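Local coordinates for insecticidal crystal protein Cry7Cal (Bacillus thuringiensis, PDB 5ZI1) that is an insecticidal delta-endotoxin active against the locust Locusta migratoria manilensis and probably acts by binding receptors in the insect and forming membrane pores, at residues T23-A28 with W452-V457; F218-T223 with D410-E415; Y355-I360 with H430-V435. All coordinates share one frame; numbering follows the deposited sequence.

How the contacts relate
Contacts 1 and 2 join the N-terminal helical domain to the second, beta-prism domain by two different helices, while contact 3 lies within the second domain, between two of its sheets. Contacts 1 and 3 use neighbouring strands 448-454 and 430-437 of one antiparallel sheet, and the loop of contact 2 packs against both. Centres of contacts 1 and 2 are about 14 Å apart, and Leu412 CD1 packs 3.5 Å from Trp452 CG. Contacts 2 and 3, with centres about 12 Å apart, touch where Ile414 CG2 comes 3.7 Å from Tyr355 O. Contacts 1 and 3 (centres about 19 Å apart) are joined by a probable hydrogen bond of 2.7 Å between Thr453 OG1 and Arg431 NH1.

Contact 1 (T23-A28 with W452-V457); sequences TFMGFA and WTHVSV
Met25 alone reaches across from the helix, and it touches His454 and Ser456. Its methyl carbon CE rests 3.8 Å from Ser456 CB, while its sulfur SD comes 4.2 Å from CE1 of the His454 ring. The sulfur stands 57° off the ring normal, an oblique Met-aromatic approach. The bend at the end of the methionine (chi3 59°) turns CE out of the line of the chain and onto the serine, so that sulfur and methyl serve different partners. Behind this first shell, His454 ND1 and Ser456 OG share a hydrogen bond of 2.7 Å, which should limit rotation of the imidazole. The same hydroxyl is also bonded to the backbone N of Leu249, giving the polar atom two partners beside the methionine methyl. The backbone brings histidine and serine together through a type I beta turn from His454 to Val457, closed by the bond of 3.2 Å from Val457 N to His454 O. The His430 ring meets that of His454 edge-to-face, and Met25 also touches Thr247. The contact thus sets the last turn of helix 13-26, in the helical domain, against the end of strand 448-454 of the second domain, with helix 33-47 packed on the helix through Thr23 and Phe24.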
loop_
_atom_site.group_PDB
_atom_site.type_symbol
_atom_site.label_atom_id
_atom_site.label_comp_id
_atom_site.label_asym_id
_atom_site.label_seq_id
_atom_site.Cartn_x
_atom_site.Cartn_y
_atom_site.Cartn_z
ATOM N N THR A 23 -7.208 10.516 2.288
ATOM C CA THR A 23 -7.541 11.569 3.238
ATOM C C THR A 23 -6.624 11.551 4.456
ATOM O O THR A 23 -6.101 12.592 4.860
ATOM C CB THR A 23 -8.999 11.433 3.647
ATOM O OG1 THR A 23 -9.785 11.280 2.467
ATOM C CG2 THR A 23 -9.457 12.646 4.430
ATOM N N PHE A 24 -6.415 10.381 5.056
ATOM C CA PHE A 24 -5.572 10.333 6.244
ATOM C C PHE A 24 -4.108 10.557 5.903
ATOM O O PHE A 24 -3.378 11.176 6.682
ATOM C CB PHE A 24 -5.764 9.007 6.973
ATOM C CG PHE A 24 -6.997 8.975 7.810
ATOM C CD1 PHE A 24 -7.028 9.635 9.030
ATOM C CD2 PHE A 24 -8.134 8.305 7.379
ATOM C CE1 PHE A 24 -8.168 9.626 9.811
ATOM C CE2 PHE A 24 -9.282 8.289 8.154
ATOM C CZ PHE A 24 -9.295 8.948 9.377
ATOM N N MET A 25 -3.655 10.066 4.747
ATOM C CA MET A 25 -2.289 10.366 4.322
ATOM C C MET A 25 -2.110 11.860 4.066
ATOM O O MET A 25 -1.053 12.431 4.371
ATOM C CB MET A 25 -1.926 9.573 3.062
ATOM C CG MET A 25 -2.000 8.074 3.202
ATOM S SD MET A 25 -1.160 7.214 1.846
ATOM C CE MET A 25 0.508 7.824 1.982
ATOM N N GLY A 26 -3.127 12.509 3.493
ATOM C CA GLY A 26 -2.999 13.919 3.192
ATOM C C GLY A 26 -2.908 14.764 4.440
ATOM O O GLY A 26 -2.254 15.807 4.444
ATOM N N PHE A 27 -3.551 14.329 5.514
ATOM C CA PHE A 27 -3.560 15.053 6.773
ATOM C C PHE A 27 -2.557 14.475 7.779
ATOM O O PHE A 27 -2.624 14.794 8.969
ATOM C CB PHE A 27 -4.989 15.050 7.338
ATOM C CG PHE A 27 -5.217 16.014 8.483
ATOM C CD1 PHE A 27 -5.589 17.328 8.242
ATOM C CD2 PHE A 27 -5.099 15.595 9.812
ATOM C CE1 PHE A 27 -5.815 18.203 9.302
ATOM C CE2 PHE A 27 -5.314 16.464 10.867
ATOM C CZ PHE A 27 -5.675 17.770 10.615
ATOM N N ALA A 28 -1.621 13.641 7.332
ATOM C CA ALA A 28 -0.731 12.973 8.270
ATOM C C ALA A 28 0.154 14.005 8.955
ATOM O O ALA A 28 0.832 14.795 8.285
ATOM C CB ALA A 28 0.117 11.926 7.556
ATOM N N TRP A 452 0.627 -2.815 -10.259
ATOM C CA TRP A 452 0.386 -1.400 -10.006
ATOM C C TRP A 452 1.098 -0.951 -8.733
ATOM O O TRP A 452 1.169 -1.707 -7.752
ATOM C CB TRP A 452 -1.121 -1.145 -9.856
ATOM C CG TRP A 452 -1.929 -1.689 -10.994
ATOM C CD1 TRP A 452 -2.335 -2.967 -11.167
ATOM C CD2 TRP A 452 -2.401 -0.955 -12.131
ATOM N NE1 TRP A 452 -3.041 -3.085 -12.346
ATOM C CE2 TRP A 452 -3.095 -1.860 -12.953
ATOM C CE3 TRP A 452 -2.309 0.383 -12.526
ATOM C CZ2 TRP A 452 -3.702 -1.471 -14.154
ATOM C CZ3 TRP A 452 -2.911 0.771 -13.726
ATOM C CH2 TRP A 452 -3.599 -0.157 -14.521
ATOM N N THR A 453 1.592 0.290 -8.739
ATOM C CA THR A 453 2.100 0.945 -7.538
ATOM C C THR A 453 1.251 2.173 -7.211
ATOM O O THR A 453 0.573 2.733 -8.076
ATOM C CB THR A 453 3.561 1.357 -7.687
ATOM O OG1 THR A 453 3.696 2.286 -8.788
ATOM C CG2 THR A 453 4.446 0.125 -7.884
ATOM N N HIS A 454 1.302 2.576 -5.944
ATOM C CA HIS A 454 0.456 3.630 -5.393
ATOM C C HIS A 454 0.998 5.009 -5.749
ATOM O O HIS A 454 2.212 5.234 -5.738
ATOM C CB HIS A 454 0.393 3.472 -3.872
ATOM C CG HIS A 454 -0.722 4.220 -3.216
ATOM N ND1 HIS A 454 -0.531 5.419 -2.566
ATOM C CD2 HIS A 454 -2.034 3.919 -3.078
ATOM C CE1 HIS A 454 -1.682 5.841 -2.073
ATOM N NE2 HIS A 454 -2.610 4.944 -2.363
ATOM N N VAL A 455 0.095 5.946 -6.058
ATOM C CA VAL A 455 0.534 7.249 -6.560
ATOM C C VAL A 455 1.116 8.144 -5.466
ATOM O O VAL A 455 1.725 9.180 -5.778
ATOM C CB VAL A 455 -0.639 7.889 -7.344
ATOM C CG1 VAL A 455 -0.352 9.324 -7.779
ATOM C CG2 VAL A 455 -0.928 7.056 -8.582
ATOM N N SER A 456 1.012 7.750 -4.187
ATOM C CA SER A 456 1.688 8.514 -3.145
ATOM C C SER A 456 3.201 8.446 -3.284
ATOM O O SER A 456 3.905 9.336 -2.790
ATOM C CB SER A 456 1.283 8.012 -1.757
ATOM O OG SER A 456 1.615 6.647 -1.603
ATOM N N VAL A 457 3.726 7.407 -3.931
ATOM C CA VAL A 457 5.157 7.373 -4.195
ATOM C C VAL A 457 5.491 8.421 -5.243
ATOM O O VAL A 457 4.880 8.461 -6.320
ATOM C CB VAL A 457 5.590 5.988 -4.677
ATOM C CG1 VAL A 457 7.121 5.928 -4.736
ATOM C CG2 VAL A 457 4.988 4.926 -3.792
#

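Contact 2 (F218-T223 with D410-E415); sequences FRREMT and DQLPIE
Arg220, in the middle of a regular helical segment, faces Gln411 in an irregular loop, their CA atoms 9.2 Å apart, so long side chains and a water must bridge the backbones. In the helix, Arg219 O receives Thr223 N and Thr223 OG1, which arrive from opposite faces of the carbonyl plane. One residue on, Arg220 runs out straight, CG anti to the backbone N (chi1 179°), and then turns at chi3 to present its guanidinium to the loop. Gln411 crosses it at about a right angle and lays OE1 over one face of that group, 3.2 Å from Arg220 NH2. OE1 lies above the guanidinium plane, so the N-H bonds, which lie in it, do not point at the oxygen; the amide plane is turned 58° against it. Gln411 OE1 instead accepts from the backbone N of Asp256. The arginine NH1 forms a salt bridge with OD1 of the same aspartate and a hydrogen bond with Phe254 O, which should hold the guanidinium in its rotation. At its edge, NE donates to water 1 over 2.8 Å, and that water donates to Gln411 O. Farther back, the aliphatic part of the arginine makes a loose contact, Arg220 CD 4.5 Å from Leu412 CD2. This buried arginine, anchored on Asp256 and a bridging water, belongs to the interface between the helical bundle and the beta-prism domain of a three-domain Cry toxin, where helix 208-227 lies against the loop between strands 404-407 and 430-437.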
loop_
_atom_site.group_PDB
_atom_site.type_symbol
_atom_site.label_atom_id
_atom_site.label_comp_id
_atom_site.label_asym_id
_atom_site.label_seq_id
_atom_site.Cartn_x
_atom_site.Cartn_y
_atom_site.Cartn_z
ATOM N N PHE A 218 -7.917 -11.255 -2.717
ATOM C CA PHE A 218 -7.934 -10.911 -1.307
ATOM C C PHE A 218 -6.744 -10.031 -0.963
ATOM O O PHE A 218 -6.898 -8.972 -0.343
ATOM C CB PHE A 218 -7.936 -12.192 -0.490
ATOM C CG PHE A 218 -7.868 -11.983 0.979
ATOM C CD1 PHE A 218 -9.014 -11.800 1.722
ATOM C CD2 PHE A 218 -6.648 -12.027 1.638
ATOM C CE1 PHE A 218 -8.942 -11.640 3.094
ATOM C CE2 PHE A 218 -6.577 -11.868 2.997
ATOM C CZ PHE A 218 -7.722 -11.675 3.731
ATOM N N ARG A 219 -5.551 -10.430 -1.407
ATOM C CA ARG A 219 -4.366 -9.607 -1.186
ATOM C C ARG A 219 -4.562 -8.199 -1.740
ATOM O O ARG A 219 -4.286 -7.208 -1.055
ATOM C CB ARG A 219 -3.146 -10.273 -1.818
ATOM C CG ARG A 219 -1.960 -9.346 -2.031
ATOM C CD ARG A 219 -0.692 -10.151 -2.336
ATOM N NE ARG A 219 -0.878 -11.019 -3.496
ATOM C CZ ARG A 219 -0.117 -12.082 -3.768
ATOM N NH1 ARG A 219 0.903 -12.414 -2.952
ATOM N NH2 ARG A 219 -0.380 -12.827 -4.854
ATOM N N ARG A 220 -5.070 -8.086 -2.971
ATOM C CA ARG A 220 -5.179 -6.769 -3.593
ATOM C C ARG A 220 -6.164 -5.892 -2.843
ATOM O O ARG A 220 -5.832 -4.770 -2.449
ATOM C CB ARG A 220 -5.603 -6.890 -5.053
ATOM C CG ARG A 220 -5.742 -5.544 -5.714
ATOM C CD ARG A 220 -6.078 -5.678 -7.193
ATOM N NE ARG A 220 -7.483 -6.033 -7.384
ATOM C CZ ARG A 220 -7.906 -7.238 -7.752
ATOM N NH1 ARG A 220 -7.034 -8.217 -7.984
ATOM N NH2 ARG A 220 -9.206 -7.457 -7.897
ATOM N N GLU A 221 -7.374 -6.396 -2.611
ATOM C CA GLU A 221 -8.397 -5.578 -1.967
ATOM C C GLU A 221 -8.069 -5.299 -0.496
ATOM O O GLU A 221 -8.292 -4.180 -0.020
ATOM C CB GLU A 221 -9.759 -6.248 -2.110
ATOM C CG GLU A 221 -10.270 -6.287 -3.591
ATOM C CD GLU A 221 -11.750 -6.598 -3.677
ATOM O OE1 GLU A 221 -12.403 -6.618 -2.611
ATOM O OE2 GLU A 221 -12.273 -6.827 -4.800
ATOM N N MET A 222 -7.545 -6.292 0.241
ATOM C CA MET A 222 -7.268 -6.088 1.669
ATOM C C MET A 222 -6.022 -5.256 1.913
ATOM O O MET A 222 -5.892 -4.653 2.986
ATOM C CB MET A 222 -7.135 -7.420 2.410
ATOM C CG MET A 222 -8.379 -8.261 2.316
ATOM S SD MET A 222 -9.803 -7.404 3.009
ATOM C CE MET A 222 -9.434 -7.617 4.773
ATOM N N THR A 223 -5.100 -5.230 0.949
ATOM C CA THR A 223 -4.045 -4.227 0.968
ATOM C C THR A 223 -4.648 -2.831 1.006
ATOM O O THR A 223 -4.270 -1.996 1.847
ATOM C CB THR A 223 -3.151 -4.421 -0.256
ATOM O OG1 THR A 223 -2.487 -5.688 -0.141
ATOM C CG2 THR A 223 -2.110 -3.312 -0.383
ATOM N N ASP A 410 -12.038 -1.002 -13.291
ATOM C CA ASP A 410 -13.121 -1.704 -12.617
ATOM C C ASP A 410 -12.652 -2.463 -11.382
ATOM O O ASP A 410 -13.488 -2.825 -10.550
ATOM C CB ASP A 410 -13.813 -2.655 -13.580
ATOM C CG ASP A 410 -14.820 -1.938 -14.447
ATOM O OD1 ASP A 410 -15.750 -1.319 -13.880
ATOM O OD2 ASP A 410 -14.652 -1.951 -15.685
ATOM N N GLN A 411 -11.350 -2.730 -11.257
ATOM C CA GLN A 411 -10.777 -3.233 -10.017
ATOM C C GLN A 411 -10.090 -2.137 -9.216
ATOM O O GLN A 411 -10.110 -2.182 -7.982
ATOM C CB GLN A 411 -9.780 -4.358 -10.305
ATOM C CG GLN A 411 -10.422 -5.620 -10.855
ATOM C CD GLN A 411 -9.434 -6.519 -11.576
ATOM O OE1 GLN A 411 -8.426 -6.946 -11.004
ATOM N NE2 GLN A 411 -9.716 -6.809 -12.856
ATOM N N LEU A 412 -9.510 -1.146 -9.901
ATOM C CA LEU A 412 -8.816 -0.017 -9.287
ATOM C C LEU A 412 -9.443 1.258 -9.835
ATOM O O LEU A 412 -8.964 1.824 -10.825
ATOM C CB LEU A 412 -7.320 -0.061 -9.579
ATOM C CG LEU A 412 -6.506 -1.239 -9.050
ATOM C CD1 LEU A 412 -5.134 -1.195 -9.675
ATOM C CD2 LEU A 412 -6.421 -1.238 -7.497
ATOM N N PRO A 413 -10.509 1.740 -9.212
ATOM C CA PRO A 413 -11.290 2.820 -9.820
ATOM C C PRO A 413 -10.554 4.145 -9.860
ATOM O O PRO A 413 -9.666 4.437 -9.055
ATOM C CB PRO A 413 -12.534 2.904 -8.929
ATOM C CG PRO A 413 -12.116 2.281 -7.642
ATOM C CD PRO A 413 -11.158 1.197 -8.014
ATOM N N ILE A 414 -10.925 4.944 -10.854
ATOM C CA ILE A 414 -10.421 6.293 -11.016
ATOM C C ILE A 414 -11.617 7.233 -11.033
ATOM O O ILE A 414 -12.772 6.813 -11.055
ATOM C CB ILE A 414 -9.585 6.454 -12.292
ATOM C CG1 ILE A 414 -10.478 6.254 -13.528
ATOM C CG2 ILE A 414 -8.423 5.486 -12.280
ATOM C CD1 ILE A 414 -9.724 6.278 -14.808
ATOM N N GLU A 415 -11.320 8.522 -11.031
ATOM C CA GLU A 415 -12.359 9.532 -11.119
ATOM C C GLU A 415 -11.695 10.810 -11.597
ATOM O O GLU A 415 -11.322 11.676 -10.796
ATOM C CB GLU A 415 -13.063 9.712 -9.775
ATOM C CG GLU A 415 -14.255 10.641 -9.814
ATOM C CD GLU A 415 -14.894 10.800 -8.444
ATOM O OE1 GLU A 415 -15.461 9.806 -7.921
ATOM O OE2 GLU A 415 -14.816 11.919 -7.885
HETATM O O HOH W 1 -9.473 -4.206 -6.633
#

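Contact 3 (Y355-I360 with H430-V435); sequences YQTYSI and HRLSYV
Thr357 and Leu432 meet methyl to methyl, with Thr357 CG2 4.3 Å from Leu432 CD2. Leucine CG stands anti to the backbone N (chi1 -175°), carrying its branch toward the threonine. Thr357 sets OG1 between its backbone N and carbonyl carbon (chi1 62°), leaving CG2 to turn to the leucine. Leu450 touches both residues, and Leu432 also packs on Leu296 of strand 294-306. Strand 352-365 hydrogen-bonds with strands 369-382 and 404-407, whereas 430-437 pairs with 448-454. The two thus belong to different sheets of the beta-prism domain and come together through side chains, backbone packing and a water rather than as paired strands. The nearest CA atoms are those of Tyr355 and Arg431, 4.9 Å apart. Tyr355, at a classic beta bulge with Gln356 opposite Tyr379, has its CB directed away from the other strand, and its CA sits 3.9 Å from His430 O. Water 2 lies within bonding distance of Tyr355 O (3.1 Å) and His430 O (2.8 Å), though it cannot donate to every acceptor around it. The His430 ring leads away from this junction, with NE2 hydrogen-bonded to Arg251. The end of Arg431 also leads away, its NE in a salt bridge with Asp353.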
loop_
_atom_site.group_PDB
_atom_site.type_symbol
_atom_site.label_atom_id
_atom_site.label_comp_id
_atom_site.label_asym_id
_atom_site.label_seq_id
_atom_site.Cartn_x
_atom_site.Cartn_y
_atom_site.Cartn_z
ATOM N N TYR A 355 -2.632 5.258 -15.691
ATOM C CA TYR A 355 -3.674 5.156 -14.687
ATOM C C TYR A 355 -4.808 4.210 -15.074
ATOM O O TYR A 355 -5.712 3.991 -14.258
ATOM C CB TYR A 355 -4.250 6.549 -14.410
ATOM C CG TYR A 355 -4.871 7.208 -15.638
ATOM C CD1 TYR A 355 -6.188 6.940 -16.002
ATOM C CD2 TYR A 355 -4.141 8.096 -16.432
ATOM C CE1 TYR A 355 -6.764 7.522 -17.119
ATOM C CE2 TYR A 355 -4.715 8.694 -17.550
ATOM C CZ TYR A 355 -6.031 8.393 -17.887
ATOM O OH TYR A 355 -6.626 8.974 -18.978
ATOM N N GLN A 356 -4.795 3.650 -16.285
ATOM C CA GLN A 356 -5.883 2.775 -16.710
ATOM C C GLN A 356 -5.427 1.918 -17.876
ATOM O O GLN A 356 -4.632 2.361 -18.707
ATOM C CB GLN A 356 -7.118 3.584 -17.116
ATOM C CG GLN A 356 -8.312 2.737 -17.439
ATOM C CD GLN A 356 -9.503 3.552 -17.887
ATOM O OE1 GLN A 356 -10.539 3.556 -17.219
ATOM N NE2 GLN A 356 -9.373 4.234 -19.030
ATOM N N THR A 357 -5.944 0.692 -17.938
ATOM C CA THR A 357 -5.735 -0.182 -19.088
ATOM C C THR A 357 -7.067 -0.765 -19.533
ATOM O O THR A 357 -8.027 -0.852 -18.761
ATOM C CB THR A 357 -4.751 -1.330 -18.795
ATOM O OG1 THR A 357 -5.282 -2.167 -17.760
ATOM C CG2 THR A 357 -3.391 -0.781 -18.346
ATOM N N TYR A 358 -7.116 -1.146 -20.813
ATOM C CA TYR A 358 -8.254 -1.819 -21.427
ATOM C C TYR A 358 -7.697 -2.994 -22.203
ATOM O O TYR A 358 -6.685 -2.852 -22.901
ATOM C CB TYR A 358 -9.044 -0.874 -22.343
ATOM C CG TYR A 358 -10.092 -1.547 -23.234
ATOM C CD1 TYR A 358 -11.328 -1.948 -22.724
ATOM C CD2 TYR A 358 -9.838 -1.778 -24.581
ATOM C CE1 TYR A 358 -12.266 -2.564 -23.514
ATOM C CE2 TYR A 358 -10.789 -2.389 -25.399
ATOM C CZ TYR A 358 -11.997 -2.775 -24.860
ATOM O OH TYR A 358 -12.931 -3.373 -25.669
ATOM N N SER A 359 -8.323 -4.164 -22.060
ATOM C CA SER A 359 -7.810 -5.350 -22.734
ATOM C C SER A 359 -8.949 -6.191 -23.302
ATOM O O SER A 359 -10.084 -6.139 -22.822
ATOM C CB SER A 359 -6.957 -6.206 -21.785
ATOM O OG SER A 359 -7.748 -6.750 -20.739
ATOM N N ILE A 360 -8.629 -6.964 -24.338
ATOM C CA ILE A 360 -9.505 -8.022 -24.845
ATOM C C ILE A 360 -8.825 -9.346 -24.543
ATOM O O ILE A 360 -7.676 -9.563 -24.945
ATOM C CB ILE A 360 -9.788 -7.915 -26.361
ATOM C CG1 ILE A 360 -10.360 -6.554 -26.754
ATOM C CG2 ILE A 360 -10.804 -9.017 -26.802
ATOM C CD1 ILE A 360 -11.791 -6.356 -26.319
ATOM N N HIS A 430 -3.429 4.702 -8.393
ATOM C CA HIS A 430 -2.457 3.694 -8.779
ATOM C C HIS A 430 -1.951 3.960 -10.191
ATOM O O HIS A 430 -2.623 4.593 -11.013
ATOM C CB HIS A 430 -3.061 2.278 -8.666
ATOM C CG HIS A 430 -3.284 1.822 -7.247
ATOM N ND1 HIS A 430 -4.430 2.125 -6.534
ATOM C CD2 HIS A 430 -2.502 1.096 -6.408
ATOM C CE1 HIS A 430 -4.346 1.599 -5.324
ATOM N NE2 HIS A 430 -3.186 0.970 -5.221
ATOM N N ARG A 431 -0.755 3.451 -10.470
ATOM C CA ARG A 431 -0.116 3.575 -11.767
ATOM C C ARG A 431 0.444 2.215 -12.142
ATOM O O ARG A 431 0.839 1.436 -11.271
ATOM C CB ARG A 431 1.027 4.627 -11.760
ATOM C CG ARG A 431 2.353 4.057 -11.273
ATOM C CD ARG A 431 3.505 5.016 -11.353
ATOM N NE ARG A 431 3.347 6.182 -10.481
ATOM C CZ ARG A 431 3.497 6.157 -9.158
ATOM N NH1 ARG A 431 3.771 5.014 -8.532
ATOM N NH2 ARG A 431 3.342 7.270 -8.463
ATOM N N LEU A 432 0.465 1.928 -13.441
ATOM C CA LEU A 432 0.955 0.634 -13.890
ATOM C C LEU A 432 2.436 0.526 -13.594
ATOM O O LEU A 432 3.196 1.479 -13.788
ATOM C CB LEU A 432 0.699 0.441 -15.382
ATOM C CG LEU A 432 1.028 -0.897 -16.050
ATOM C CD1 LEU A 432 0.126 -2.037 -15.593
ATOM C CD2 LEU A 432 0.875 -0.727 -17.570
ATOM N N SER A 433 2.854 -0.640 -13.103
ATOM C CA SER A 433 4.251 -0.831 -12.770
ATOM C C SER A 433 4.852 -2.107 -13.316
ATOM O O SER A 433 6.083 -2.182 -13.421
ATOM C CB SER A 433 4.459 -0.785 -11.239
ATOM O OG SER A 433 3.597 -1.691 -10.544
ATOM N N TYR A 434 4.057 -3.100 -13.691
ATOM C CA TYR A 434 4.667 -4.371 -14.046
ATOM C C TYR A 434 3.728 -5.127 -14.973
ATOM O O TYR A 434 2.533 -4.834 -15.048
ATOM C CB TYR A 434 4.997 -5.209 -12.781
ATOM C CG TYR A 434 6.084 -6.225 -13.055
ATOM C CD1 TYR A 434 7.423 -5.855 -13.021
ATOM C CD2 TYR A 434 5.772 -7.529 -13.423
ATOM C CE1 TYR A 434 8.429 -6.750 -13.324
ATOM C CE2 TYR A 434 6.780 -8.445 -13.725
ATOM C CZ TYR A 434 8.110 -8.041 -13.667
ATOM O OH TYR A 434 9.128 -8.925 -13.955
ATOM N N VAL A 435 4.287 -6.110 -15.675
ATOM C CA VAL A 435 3.500 -7.102 -16.407
ATOM C C VAL A 435 4.147 -8.455 -16.170
ATOM O O VAL A 435 5.217 -8.734 -16.726
ATOM C CB VAL A 435 3.422 -6.831 -17.919
ATOM C CG1 VAL A 435 2.382 -7.772 -18.537
ATOM C CG2 VAL A 435 3.126 -5.349 -18.221
HETATM O O HOH W 2 -5.365 3.917 -11.210
#